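Local coordinates for putative branched-chain amino acid transport system substrate-binding protein (Rhodopseudomonas palustris, PDB 3TX6), which probably serves as the periplasmic solute-binding component of an ABC transporter for lignin-derived aromatic acids such as p-coumarate, and binds 4-hydroxyphenylpyruvate, at residues I8-T13 and D289-L294; F33-K36 and P42-V45; R63-S68 and A92-I97; K303-G308 and R313-K318. All coordinates share one frame; numbering follows the deposited sequence.

Contact 1: residues I8-T13 and D289-L294; sequences ITIGIT and DAFKVL
Ile10, Phe291 and Leu294 supply most of the surface buried between strand residues 8-13 and helix residues 289-294. The delta carbon of Ile10 is the shared point: Ile10 CD1 meets Leu294 CD1 at 3.6 Å, the two side chains reaching toward each other tip to tip, and it also lies 3.8 Å from Phe291 CE2, which it approaches obliquely. With CG1 anti to its carbonyl carbon and chi2 at 155°, Ile10 is extended far enough to touch both helix residues, which are one turn apart. Ile12, two residues further along the strand and therefore on the same face, in the conformer described sends its own CD1 to the edge of the Phe291 ring, close to the ring plane and 3.9 Å from Phe291 CE1. The segment axes run nearly antiparallel, at 158°, and are 12.3 Å apart, with the large side chains of Phe291, Ile10 and Leu294 filling the space between them. Strand 8-14 sits inside the sheet of an alternating alpha/beta lobe of a periplasmic binding protein, between strands 41-49 and 72-75, with helix 282-304 packed on one side. Each neighbouring strand adds to the apolar layer: Leu43 touches Phe291 from one, and Met74 packs on Ile10, Ile12 and Phe291 from the other. On the helix, Asp289 bonds through its carboxylate to Ser329 OG and Gln330 N, while Lys292 forms a salt bridge with Glu266.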
loop_
_atom_site.group_PDB
_atom_site.type_symbol
_atom_site.label_atom_id
_atom_site.label_comp_id
_atom_site.label_asym_id
_atom_site.label_seq_id
_atom_site.Cartn_x
_atom_site.Cartn_y
_atom_site.Cartn_z
ATOM N N ILE A 8 -5.507 24.484 -4.832
ATOM C CA ILE A 8 -5.619 23.169 -5.414
ATOM C C ILE A 8 -6.308 22.328 -4.345
ATOM O O ILE A 8 -5.902 22.330 -3.187
ATOM C CB ILE A 8 -4.248 22.659 -5.779
ATOM C CG1 ILE A 8 -3.622 23.633 -6.851
ATOM C CG2 ILE A 8 -4.300 21.220 -6.258
ATOM C CD1 ILE A 8 -2.171 23.475 -6.904
ATOM N N THR A 9 -7.390 21.669 -4.726
ATOM C CA THR A 9 -8.290 21.008 -3.778
ATOM C C THR A 9 -8.063 19.504 -3.879
ATOM O O THR A 9 -8.223 18.916 -4.941
ATOM C CB THR A 9 -9.760 21.382 -4.064
ATOM O OG1 THR A 9 -9.872 22.821 -4.034
ATOM C CG2 THR A 9 -10.733 20.731 -3.043
ATOM N N ILE A 10 -7.795 18.882 -2.743
ATOM C CA ILE A 10 -7.446 17.468 -2.676
ATOM C C ILE A 10 -8.339 16.853 -1.619
ATOM O O ILE A 10 -8.320 17.258 -0.467
ATOM C CB ILE A 10 -6.003 17.283 -2.253
ATOM C CG1 ILE A 10 -5.091 17.972 -3.280
ATOM C CG2 ILE A 10 -5.614 15.782 -2.112
ATOM C CD1 ILE A 10 -3.769 18.385 -2.742
ATOM N N GLY A 11 -9.118 15.851 -2.026
ATOM C CA GLY A 11 -9.893 15.068 -1.072
ATOM C C GLY A 11 -9.290 13.719 -0.816
ATOM O O GLY A 11 -8.884 13.013 -1.747
ATOM N N ILE A 12 -9.274 13.346 0.456
ATOM C CA ILE A 12 -8.657 12.117 0.908
ATOM C C ILE A 12 -9.647 11.347 1.766
ATOM O O ILE A 12 -10.147 11.879 2.763
ATOM C CB ILE A 12 -7.397 12.410 1.717
ATOM C CG1 ILE A 12 -6.485 13.362 0.900
ATOM C CG2 ILE A 12 -6.684 11.098 2.094
ATOM C CD1 ILE A 12 -5.131 13.647 1.499
ATOM N N THR A 13 -9.914 10.091 1.381
ATOM C CA THR A 13 -10.675 9.192 2.230
ATOM C C THR A 13 -9.793 8.047 2.659
ATOM O O THR A 13 -9.202 7.369 1.822
ATOM C CB THR A 13 -12.009 8.690 1.553
ATOM O OG1 THR A 13 -12.801 7.949 2.524
ATOM C CG2 THR A 13 -11.809 7.936 0.251
ATOM N N ASP A 289 3.914 10.086 -0.194
ATOM C CA ASP A 289 4.397 9.941 -1.569
ATOM C C ASP A 289 3.382 10.488 -2.577
ATOM O O ASP A 289 3.765 11.003 -3.613
ATOM C CB ASP A 289 4.674 8.489 -1.867
ATOM C CG ASP A 289 5.907 7.964 -1.168
ATOM O OD1 ASP A 289 6.624 8.775 -0.544
ATOM O OD2 ASP A 289 6.178 6.754 -1.305
ATOM N N ALA A 290 2.085 10.345 -2.289
ATOM C CA ALA A 290 1.078 10.891 -3.178
ATOM C C ALA A 290 1.303 12.405 -3.369
ATOM O O ALA A 290 1.148 12.959 -4.484
ATOM C CB ALA A 290 -0.337 10.599 -2.696
ATOM N N PHE A 291 1.686 13.098 -2.303
ATOM C CA PHE A 291 2.019 14.521 -2.392
ATOM C C PHE A 291 3.322 14.776 -3.110
ATOM O O PHE A 291 3.435 15.799 -3.775
ATOM C CB PHE A 291 1.958 15.196 -1.025
ATOM C CG PHE A 291 0.530 15.481 -0.564
ATOM C CD1 PHE A 291 -0.263 14.464 -0.018
ATOM C CD2 PHE A 291 -0.007 16.749 -0.689
ATOM C CE1 PHE A 291 -1.553 14.730 0.382
ATOM C CE2 PHE A 291 -1.296 17.019 -0.271
ATOM C CZ PHE A 291 -2.066 16.024 0.276
ATOM N N LYS A 292 4.310 13.897 -2.962
ATOM C CA LYS A 292 5.525 14.005 -3.774
ATOM C C LYS A 292 5.149 13.903 -5.254
ATOM O O LYS A 292 5.682 14.650 -6.078
ATOM C CB LYS A 292 6.556 12.932 -3.405
ATOM C CG LYS A 292 7.216 13.108 -2.039
ATOM C CD LYS A 292 8.022 14.409 -1.969
ATOM C CE LYS A 292 8.882 14.502 -0.727
ATOM N NZ LYS A 292 9.760 15.720 -0.622
ATOM N N VAL A 293 4.195 13.024 -5.611
ATOM C CA VAL A 293 3.731 12.955 -7.014
ATOM C C VAL A 293 3.101 14.280 -7.433
ATOM O O VAL A 293 3.390 14.803 -8.528
ATOM C CB VAL A 293 2.808 11.727 -7.252
ATOM C CG1 VAL A 293 2.097 11.807 -8.608
ATOM C CG2 VAL A 293 3.575 10.437 -7.059
ATOM N N LEU A 294 2.227 14.825 -6.572
ATOM C CA LEU A 294 1.642 16.122 -6.834
ATOM C C LEU A 294 2.675 17.249 -6.992
ATOM O O LEU A 294 2.492 18.130 -7.846
ATOM C CB LEU A 294 0.604 16.504 -5.789
ATOM C CG LEU A 294 -0.661 15.632 -5.746
ATOM C CD1 LEU A 294 -1.674 16.227 -4.757
ATOM C CD2 LEU A 294 -1.244 15.445 -7.143
#

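Contact 2: residues F33-K36 and P42-V45; sequences FVAK and PLKV
Leu43 points its side chain toward the 33-36 loop and lies against the backbone there, while the side chain of Lys36 starts away from the strand and the residue takes part through its carbonyl. The CG of Leu43 stands anti to its carbonyl carbon (chi1 -58°), beside the same backbone N that donates to Lys36 O, and this brings the side chain over Lys36 O and Ala35 O. Leu43 CD1 reaches Ala35 O at 3.3 Å, a close van der Waals contact, whereas Leu43 CG lies 3.7 Å from Lys36 O, so CG and the CD1 branch run alongside two successive carbonyls. The methyl of Ala35 is a looser neighbour, with Ala35 CB 4.5 Å from Leu43 CD1. Beneath this side-chain packing runs the hydrogen bond from Leu43 N to Lys36 O, 2.9 Å long and nearly straight at 169°. The donor is tilted 30° from the carbonyl plane. Pro42 adds only a backbone touch, its CA 3.7 Å from Lys36 O. The bond ties the approach to strand 37-38 onto strand 41-49, its antiparallel neighbour at the margin of the sheet; the two strands make a tight beta-hairpin. Helix 282-304 lies beside this corner, with Phe291 touching Val34 and Val45, and Glu295 meeting Ala35. One backbone bond and one leucine packed on carbonyls make a contact that depends little on the loop's own side chains.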
loop_
_atom_site.group_PDB
_atom_site.type_symbol
_atom_site.label_atom_id
_atom_site.label_comp_id
_atom_site.label_asym_id
_atom_site.label_seq_id
_atom_site.Cartn_x
_atom_site.Cartn_y
_atom_site.Cartn_z
ATOM N N PHE A 33 3.020 16.620 7.232
ATOM C CA PHE A 33 4.398 16.698 6.777
ATOM C C PHE A 33 4.567 16.929 5.290
ATOM O O PHE A 33 5.688 17.046 4.813
ATOM C CB PHE A 33 5.179 15.488 7.248
ATOM C CG PHE A 33 4.970 15.202 8.703
ATOM C CD1 PHE A 33 5.158 16.198 9.644
ATOM C CD2 PHE A 33 4.492 13.989 9.126
ATOM C CE1 PHE A 33 4.941 15.959 10.988
ATOM C CE2 PHE A 33 4.249 13.766 10.456
ATOM C CZ PHE A 33 4.470 14.759 11.396
ATOM N N VAL A 34 3.447 16.990 4.578
ATOM C CA VAL A 34 3.440 17.215 3.125
ATOM C C VAL A 34 3.407 18.705 2.835
ATOM O O VAL A 34 3.137 19.513 3.713
ATOM C CB VAL A 34 2.275 16.457 2.435
ATOM C CG1 VAL A 34 2.364 14.961 2.775
ATOM C CG2 VAL A 34 0.920 17.017 2.798
ATOM N N ALA A 35 3.627 19.050 1.571
ATOM C CA ALA A 35 3.610 20.452 1.113
ATOM C C ALA A 35 2.280 21.090 1.475
ATOM O O ALA A 35 1.234 20.441 1.346
ATOM C CB ALA A 35 3.800 20.511 -0.384
ATOM N N LYS A 36 2.384 22.353 1.910
ATOM C CA LYS A 36 1.269 23.272 2.167
ATOM C C LYS A 36 0.785 23.980 0.888
ATOM O O LYS A 36 -0.351 24.440 0.818
ATOM C CB LYS A 36 1.699 24.360 3.177
ATOM C CG LYS A 36 1.732 23.911 4.628
ATOM C CD LYS A 36 2.293 24.993 5.556
ATOM C CE LYS A 36 1.372 26.206 5.588
ATOM N NZ LYS A 36 2.025 27.457 6.042
ATOM N N PRO A 42 -1.961 27.464 -2.625
ATOM C CA PRO A 42 -2.235 26.696 -1.393
ATOM C C PRO A 42 -2.979 25.392 -1.707
ATOM O O PRO A 42 -3.823 25.353 -2.621
ATOM C CB PRO A 42 -3.110 27.629 -0.546
ATOM C CG PRO A 42 -3.326 28.852 -1.332
ATOM C CD PRO A 42 -2.724 28.720 -2.689
ATOM N N LEU A 43 -2.689 24.347 -0.944
ATOM C CA LEU A 43 -3.384 23.076 -1.070
ATOM C C LEU A 43 -4.489 23.102 0.002
ATOM O O LEU A 43 -4.249 23.393 1.181
ATOM C CB LEU A 43 -2.433 21.922 -0.824
ATOM C CG LEU A 43 -1.196 21.809 -1.700
ATOM C CD1 LEU A 43 -0.536 20.452 -1.496
ATOM C CD2 LEU A 43 -1.527 22.074 -3.165
ATOM N N LYS A 44 -5.703 22.822 -0.437
ATOM C CA LYS A 44 -6.840 22.693 0.435
ATOM C C LYS A 44 -7.089 21.195 0.499
ATOM O O LYS A 44 -7.513 20.593 -0.478
ATOM C CB LYS A 44 -8.054 23.427 -0.145
ATOM C CG LYS A 44 -9.328 23.211 0.637
ATOM C CD LYS A 44 -9.285 23.891 1.989
ATOM C CE LYS A 44 -10.628 23.817 2.726
ATOM N NZ LYS A 44 -10.539 24.235 4.159
ATOM N N VAL A 45 -6.827 20.595 1.649
ATOM C CA VAL A 45 -6.862 19.154 1.810
ATOM C C VAL A 45 -8.027 18.836 2.769
ATOM O O VAL A 45 -8.111 19.346 3.902
ATOM C CB VAL A 45 -5.532 18.619 2.386
ATOM C CG1 VAL A 45 -5.602 17.107 2.579
ATOM C CG2 VAL A 45 -4.356 18.999 1.499
#

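Contact 3: residues R63-S68 and A92-I97; sequences RFVTES and AQVPHI
The last turn of helix 54-67, widened to a pi-type turn at 63-67, approaches the segment where helix 79-92 gives way to strand 96-98, with the CA atoms of Val65 and Ala92 6.9 Å apart. Both methyls of Val65 are used. Val65 CG2, lodged between its backbone N and carbonyl carbon, meets Ala92 CB at 3.6 Å; Val65 CG1, anti to the carbonyl carbon, lies 3.8 Å from Val94 CG2, and the two valines meet at a slant. Gln93, between the two partners, takes a positive phi (65°) as the chain leaves the helix, and its side chain turns away from Val65, while those of Ala92 and Val94 point toward it. The contact thus joins two successive beta-alpha units of a Rossmann-like, alternating alpha/beta sheet, with the C-terminal end of helix 54-67 touching that of helix 79-92 and the nearby residue Val94. Ile73 of the intervening strand 72-75 touches both Val65 and Val94. Within helix 54-67, Arg63 grips Glu67 side-on: Arg63 NE reaches Glu67 OE1 at 3.0 Å, and Arg63 NH2 reaches Glu67 OE2 at 2.9 Å through the syn lone pair. Arg63 O accepts from both Glu67 N and Ser68 N, the second bond marking the wider turn.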
loop_
_atom_site.group_PDB
_atom_site.type_symbol
_atom_site.label_atom_id
_atom_site.label_comp_id
_atom_site.label_asym_id
_atom_site.label_seq_id
_atom_site.Cartn_x
_atom_site.Cartn_y
_atom_site.Cartn_z
ATOM N N ARG A 63 -18.545 13.347 -2.340
ATOM C CA ARG A 63 -18.536 14.653 -1.683
ATOM C C ARG A 63 -17.346 15.463 -2.178
ATOM O O ARG A 63 -17.439 16.643 -2.447
ATOM C CB ARG A 63 -18.425 14.533 -0.161
ATOM C CG ARG A 63 -19.681 14.071 0.545
ATOM C CD ARG A 63 -19.557 14.012 2.063
ATOM N NE ARG A 63 -19.304 15.342 2.561
ATOM C CZ ARG A 63 -18.764 15.652 3.722
ATOM N NH1 ARG A 63 -18.420 14.744 4.593
ATOM N NH2 ARG A 63 -18.590 16.938 4.005
ATOM N N PHE A 64 -16.193 14.824 -2.353
ATOM C CA PHE A 64 -15.044 15.550 -2.819
ATOM C C PHE A 64 -15.247 16.079 -4.233
ATOM O O PHE A 64 -14.830 17.183 -4.546
ATOM C CB PHE A 64 -13.764 14.697 -2.832
ATOM C CG PHE A 64 -13.402 14.085 -1.507
ATOM C CD1 PHE A 64 -13.581 14.771 -0.328
ATOM C CD2 PHE A 64 -12.764 12.847 -1.474
ATOM C CE1 PHE A 64 -13.195 14.221 0.874
ATOM C CE2 PHE A 64 -12.410 12.277 -0.281
ATOM C CZ PHE A 64 -12.599 12.971 0.893
ATOM N N VAL A 65 -15.810 15.248 -5.106
ATOM C CA VAL A 65 -15.744 15.573 -6.529
ATOM C C VAL A 65 -16.811 16.581 -6.855
ATOM O O VAL A 65 -16.594 17.375 -7.800
ATOM C CB VAL A 65 -15.696 14.321 -7.496
ATOM C CG1 VAL A 65 -14.568 13.352 -7.192
ATOM C CG2 VAL A 65 -16.975 13.569 -7.517
ATOM N N THR A 66 -17.867 16.637 -6.036
ATOM C CA THR A 66 -19.058 17.446 -6.259
ATOM C C THR A 66 -19.267 18.654 -5.264
ATOM O O THR A 66 -19.467 19.826 -5.643
ATOM C CB THR A 66 -20.292 16.492 -6.282
ATOM O OG1 THR A 66 -20.412 15.824 -7.582
ATOM C CG2 THR A 66 -21.495 17.243 -5.878
ATOM N N GLU A 67 -19.131 18.405 -3.996
ATOM C CA GLU A 67 -19.234 19.421 -2.986
ATOM C C GLU A 67 -17.936 20.272 -2.944
ATOM O O GLU A 67 -17.972 21.517 -2.932
ATOM C CB GLU A 67 -19.546 18.653 -1.697
ATOM C CG GLU A 67 -19.750 19.394 -0.411
ATOM C CD GLU A 67 -19.767 18.452 0.804
ATOM O OE1 GLU A 67 -20.593 17.481 0.902
ATOM O OE2 GLU A 67 -18.896 18.675 1.694
ATOM N N SER A 68 -16.791 19.617 -3.056
ATOM C CA SER A 68 -15.511 20.318 -2.959
ATOM C C SER A 68 -14.875 20.614 -4.307
ATOM O O SER A 68 -13.904 21.351 -4.369
ATOM C CB SER A 68 -14.529 19.509 -2.127
ATOM O OG SER A 68 -15.033 19.284 -0.825
ATOM N N ALA A 92 -16.563 10.570 -12.527
ATOM C CA ALA A 92 -16.529 12.012 -12.370
ATOM C C ALA A 92 -15.376 12.670 -13.191
ATOM O O ALA A 92 -15.317 13.902 -13.317
ATOM C CB ALA A 92 -16.389 12.398 -10.901
ATOM N N GLN A 93 -14.443 11.858 -13.654
ATOM C CA GLN A 93 -13.274 12.312 -14.396
ATOM C C GLN A 93 -12.326 13.172 -13.569
ATOM O O GLN A 93 -11.991 14.308 -13.930
ATOM C CB GLN A 93 -13.705 13.018 -15.712
ATOM C CG GLN A 93 -14.674 12.179 -16.548
ATOM C CD GLN A 93 -14.986 12.888 -17.835
ATOM O OE1 GLN A 93 -15.875 13.784 -17.897
ATOM N NE2 GLN A 93 -14.248 12.543 -18.856
ATOM N N VAL A 94 -11.938 12.617 -12.435
ATOM C CA VAL A 94 -11.050 13.261 -11.495
ATOM C C VAL A 94 -9.857 12.319 -11.227
ATOM O O VAL A 94 -10.040 11.160 -10.956
ATOM C CB VAL A 94 -11.770 13.572 -10.173
ATOM C CG1 VAL A 94 -10.790 14.255 -9.178
ATOM C CG2 VAL A 94 -13.004 14.439 -10.424
ATOM N N PRO A 95 -8.621 12.859 -11.274
ATOM C CA PRO A 95 -7.473 12.025 -10.935
ATOM C C PRO A 95 -7.617 11.419 -9.554
ATOM O O PRO A 95 -7.952 12.111 -8.578
ATOM C CB PRO A 95 -6.292 12.992 -10.989
ATOM C CG PRO A 95 -6.744 14.039 -11.999
ATOM C CD PRO A 95 -8.211 14.190 -11.762
ATOM N N HIS A 96 -7.280 10.140 -9.472
ATOM C CA HIS A 96 -7.342 9.379 -8.237
ATOM C C HIS A 96 -6.021 8.739 -7.964
ATOM O O HIS A 96 -5.504 7.974 -8.791
ATOM C CB HIS A 96 -8.438 8.305 -8.397
ATOM C CG HIS A 96 -8.425 7.277 -7.308
ATOM N ND1 HIS A 96 -8.667 5.950 -7.543
ATOM C CD2 HIS A 96 -8.198 7.406 -5.928
ATOM C CE1 HIS A 96 -8.572 5.283 -6.377
ATOM N NE2 HIS A 96 -8.278 6.167 -5.392
ATOM N N ILE A 97 -5.446 9.034 -6.792
ATOM C CA ILE A 97 -4.246 8.342 -6.348
ATOM C C ILE A 97 -4.640 7.361 -5.226
ATOM O O ILE A 97 -5.052 7.771 -4.117
ATOM C CB ILE A 97 -3.159 9.319 -5.847
ATOM C CG1 ILE A 97 -2.722 10.250 -6.961
ATOM C CG2 ILE A 97 -1.981 8.535 -5.352
ATOM C CD1 ILE A 97 -1.771 11.383 -6.549
#

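Contact 4: residues K303-G308 and R313-K318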
loop_
_atom_site.group_PDB
_atom_site.type_symbol
_atom_site.label_atom_id
_atom_site.label_comp_id
_atom_site.label_asym_id
_atom_site.label_seq_id
_atom_site.Cartn_x
_atom_site.Cartn_y
_atom_site.Cartn_z
ATOM N N LYS A 303 0.959 25.088 -15.799
ATOM C CA LYS A 303 1.440 25.767 -16.971
ATOM C C LYS A 303 0.346 26.085 -17.941
ATOM O O LYS A 303 0.441 27.131 -18.617
ATOM C CB LYS A 303 2.562 25.021 -17.702
ATOM C CG LYS A 303 3.847 24.948 -16.935
ATOM C CD LYS A 303 4.911 24.156 -17.705
ATOM C CE LYS A 303 6.239 24.137 -16.963
ATOM N NZ LYS A 303 7.251 23.405 -17.747
ATOM N N THR A 304 -0.652 25.191 -18.036
ATOM C CA THR A 304 -1.633 25.225 -19.121
ATOM C C THR A 304 -3.106 25.247 -18.674
ATOM O O THR A 304 -4.004 25.345 -19.500
ATOM C CB THR A 304 -1.437 24.040 -20.062
ATOM O OG1 THR A 304 -1.683 22.822 -19.353
ATOM C CG2 THR A 304 -0.009 24.049 -20.685
ATOM N N ALA A 305 -3.373 25.158 -17.375
ATOM C CA ALA A 305 -4.734 25.055 -16.879
ATOM C C ALA A 305 -4.829 25.641 -15.484
ATOM O O ALA A 305 -3.901 25.629 -14.706
ATOM C CB ALA A 305 -5.202 23.585 -16.874
ATOM N N LYS A 306 -6.015 26.122 -15.166
ATOM C CA LYS A 306 -6.308 26.710 -13.886
ATOM C C LYS A 306 -6.920 25.685 -12.936
ATOM O O LYS A 306 -7.823 24.927 -13.335
ATOM C CB LYS A 306 -7.316 27.860 -14.059
ATOM C CG LYS A 306 -6.924 28.953 -15.063
ATOM C CD LYS A 306 -8.038 30.031 -15.169
ATOM C CE LYS A 306 -7.785 31.064 -16.261
ATOM N NZ LYS A 306 -8.835 32.148 -16.244
ATOM N N PRO A 307 -6.489 25.674 -11.674
ATOM C CA PRO A 307 -7.114 24.811 -10.673
ATOM C C PRO A 307 -8.618 24.999 -10.636
ATOM O O PRO A 307 -9.142 26.100 -10.858
ATOM C CB PRO A 307 -6.480 25.259 -9.360
ATOM C CG PRO A 307 -5.131 25.803 -9.775
ATOM C CD PRO A 307 -5.379 26.463 -11.106
ATOM N N GLY A 308 -9.311 23.920 -10.290
ATOM C CA GLY A 308 -10.757 23.929 -10.166
ATOM C C GLY A 308 -11.526 23.772 -11.455
ATOM O O GLY A 308 -12.763 23.963 -11.488
ATOM N N ARG A 313 -7.799 19.019 -14.296
ATOM C CA ARG A 313 -7.876 17.597 -14.027
ATOM C C ARG A 313 -7.296 16.787 -15.194
ATOM O O ARG A 313 -6.521 15.837 -14.984
ATOM C CB ARG A 313 -9.319 17.205 -13.696
ATOM C CG ARG A 313 -9.813 17.834 -12.393
ATOM C CD ARG A 313 -11.145 17.252 -11.934
ATOM N NE ARG A 313 -12.266 17.602 -12.805
ATOM C CZ ARG A 313 -13.002 18.703 -12.667
ATOM N NH1 ARG A 313 -12.751 19.529 -11.692
ATOM N NH2 ARG A 313 -14.011 18.952 -13.476
ATOM N N GLU A 314 -7.631 17.184 -16.417
ATOM C CA GLU A 314 -7.096 16.530 -17.586
ATOM C C GLU A 314 -5.574 16.714 -17.680
ATOM O O GLU A 314 -4.861 15.786 -18.016
ATOM C CB GLU A 314 -7.816 17.046 -18.837
ATOM C CG GLU A 314 -7.267 16.525 -20.142
ATOM C CD GLU A 314 -7.561 15.059 -20.391
ATOM O OE1 GLU A 314 -8.260 14.402 -19.601
ATOM O OE2 GLU A 314 -7.118 14.569 -21.451
ATOM N N ALA A 315 -5.078 17.903 -17.378
ATOM C CA ALA A 315 -3.633 18.181 -17.461
ATOM C C ALA A 315 -2.883 17.379 -16.386
ATOM O O ALA A 315 -1.767 16.922 -16.637
ATOM C CB ALA A 315 -3.333 19.672 -17.340
ATOM N N ILE A 316 -3.494 17.194 -15.214
ATOM C CA ILE A 316 -2.907 16.310 -14.219
ATOM C C ILE A 316 -2.817 14.884 -14.756
ATOM O O ILE A 316 -1.784 14.215 -14.624
ATOM C CB ILE A 316 -3.657 16.364 -12.880
ATOM C CG1 ILE A 316 -3.454 17.752 -12.263
ATOM C CG2 ILE A 316 -3.213 15.233 -11.945
ATOM C CD1 ILE A 316 -4.245 18.001 -11.003
ATOM N N ARG A 317 -3.930 14.400 -15.304
ATOM C CA ARG A 317 -3.959 13.050 -15.907
ATOM C C ARG A 317 -2.814 12.859 -16.902
ATOM O O ARG A 317 -2.099 11.859 -16.864
ATOM C CB ARG A 317 -5.272 12.779 -16.601
ATOM C CG ARG A 317 -5.450 11.337 -17.072
ATOM C CD ARG A 317 -6.789 11.107 -17.804
ATOM N NE ARG A 317 -6.881 11.742 -19.121
ATOM C CZ ARG A 317 -6.431 11.202 -20.259
ATOM N NH1 ARG A 317 -5.790 10.043 -20.252
ATOM N NH2 ARG A 317 -6.567 11.838 -21.410
ATOM N N LYS A 318 -2.664 13.808 -17.811
ATOM C CA LYS A 318 -1.603 13.703 -18.813
ATOM C C LYS A 318 -0.209 13.833 -18.171
ATOM O O LYS A 318 0.715 13.136 -18.585
ATOM C CB LYS A 318 -1.772 14.740 -19.931
ATOM C CG LYS A 318 -3.026 14.558 -20.760
ATOM C CD LYS A 318 -3.007 13.320 -21.633
ATOM C CE LYS A 318 -3.885 13.482 -22.878
ATOM N NZ LYS A 318 -3.896 12.238 -23.716
#
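Thr304, near the end of helix 282-304, opens the contact by presenting its hydroxyl to the methyl of Ala315: Thr304 OG1 lies 4.1 Å from Ala315 CB, a van der Waals touch. With chi1 at 64°, the hydroxyl sits between the backbone N and the carbonyl carbon, on the side facing helix 310-322. Ala305 follows in an extended conformation and points its own methyl the same way, bringing Ala305 CB to 4.4 Å from Ala315 CB. The two methyls face each other where the CA atoms of Ala305 and Ala315 are 7.0 Å apart. The chain then moves on through Pro307, whose side chain turns from the helix and packs on Leu302 and Thr5. Gly308, at positive phi (82°), comes back against Arg313: in the conformer described, Gly308 C lies oblique to the guanidinium of Arg313, 4.4 Å from Arg313 NH1, a loose contact. The arginine's polar end is held within its own helix, NH2 bonding to Gln310 OE1. Gly308 N, for its part, bonds to Asp71 OD1. Farther round the helix, Arg317 holds Glu314 side-on with two nitrogens; Arg317 NE is 3.0 Å from Glu314 OE1 in a nearly straight bond of 170°, the donor coming from above the carboxylate plane. Taken together, this is a short connection between two consecutive helices, at the surface of the lobe built round strand 8-14, where the long helix 282-304 ends and the chain continues through 305-309 into helix 310-322.

From the N terminus, strand 8-14 enters first, and contact 1 ties it to helix 282-304 across 275 intervening residues, the longest loop of the set. Contacts 2 and 3 are nested in that loop, one after the other: contact 2 closes a short hairpin turn at the sheet margin, and contact 3 joins consecutive helices two strands further on. Contact 4 follows in series, beyond the end of contact 1, where helix 282-304 gives way to helix 310-322. Contacts 1 and 2 meet through neighbouring strands, the backbones of Ile8 and Ile10 pairing with Lys44; Phe64, from contact 3, packs on Gly11 and Ile12 of strand 8-14; and Arg313 of contact 4 lies against Val94. All four lie in one lobe.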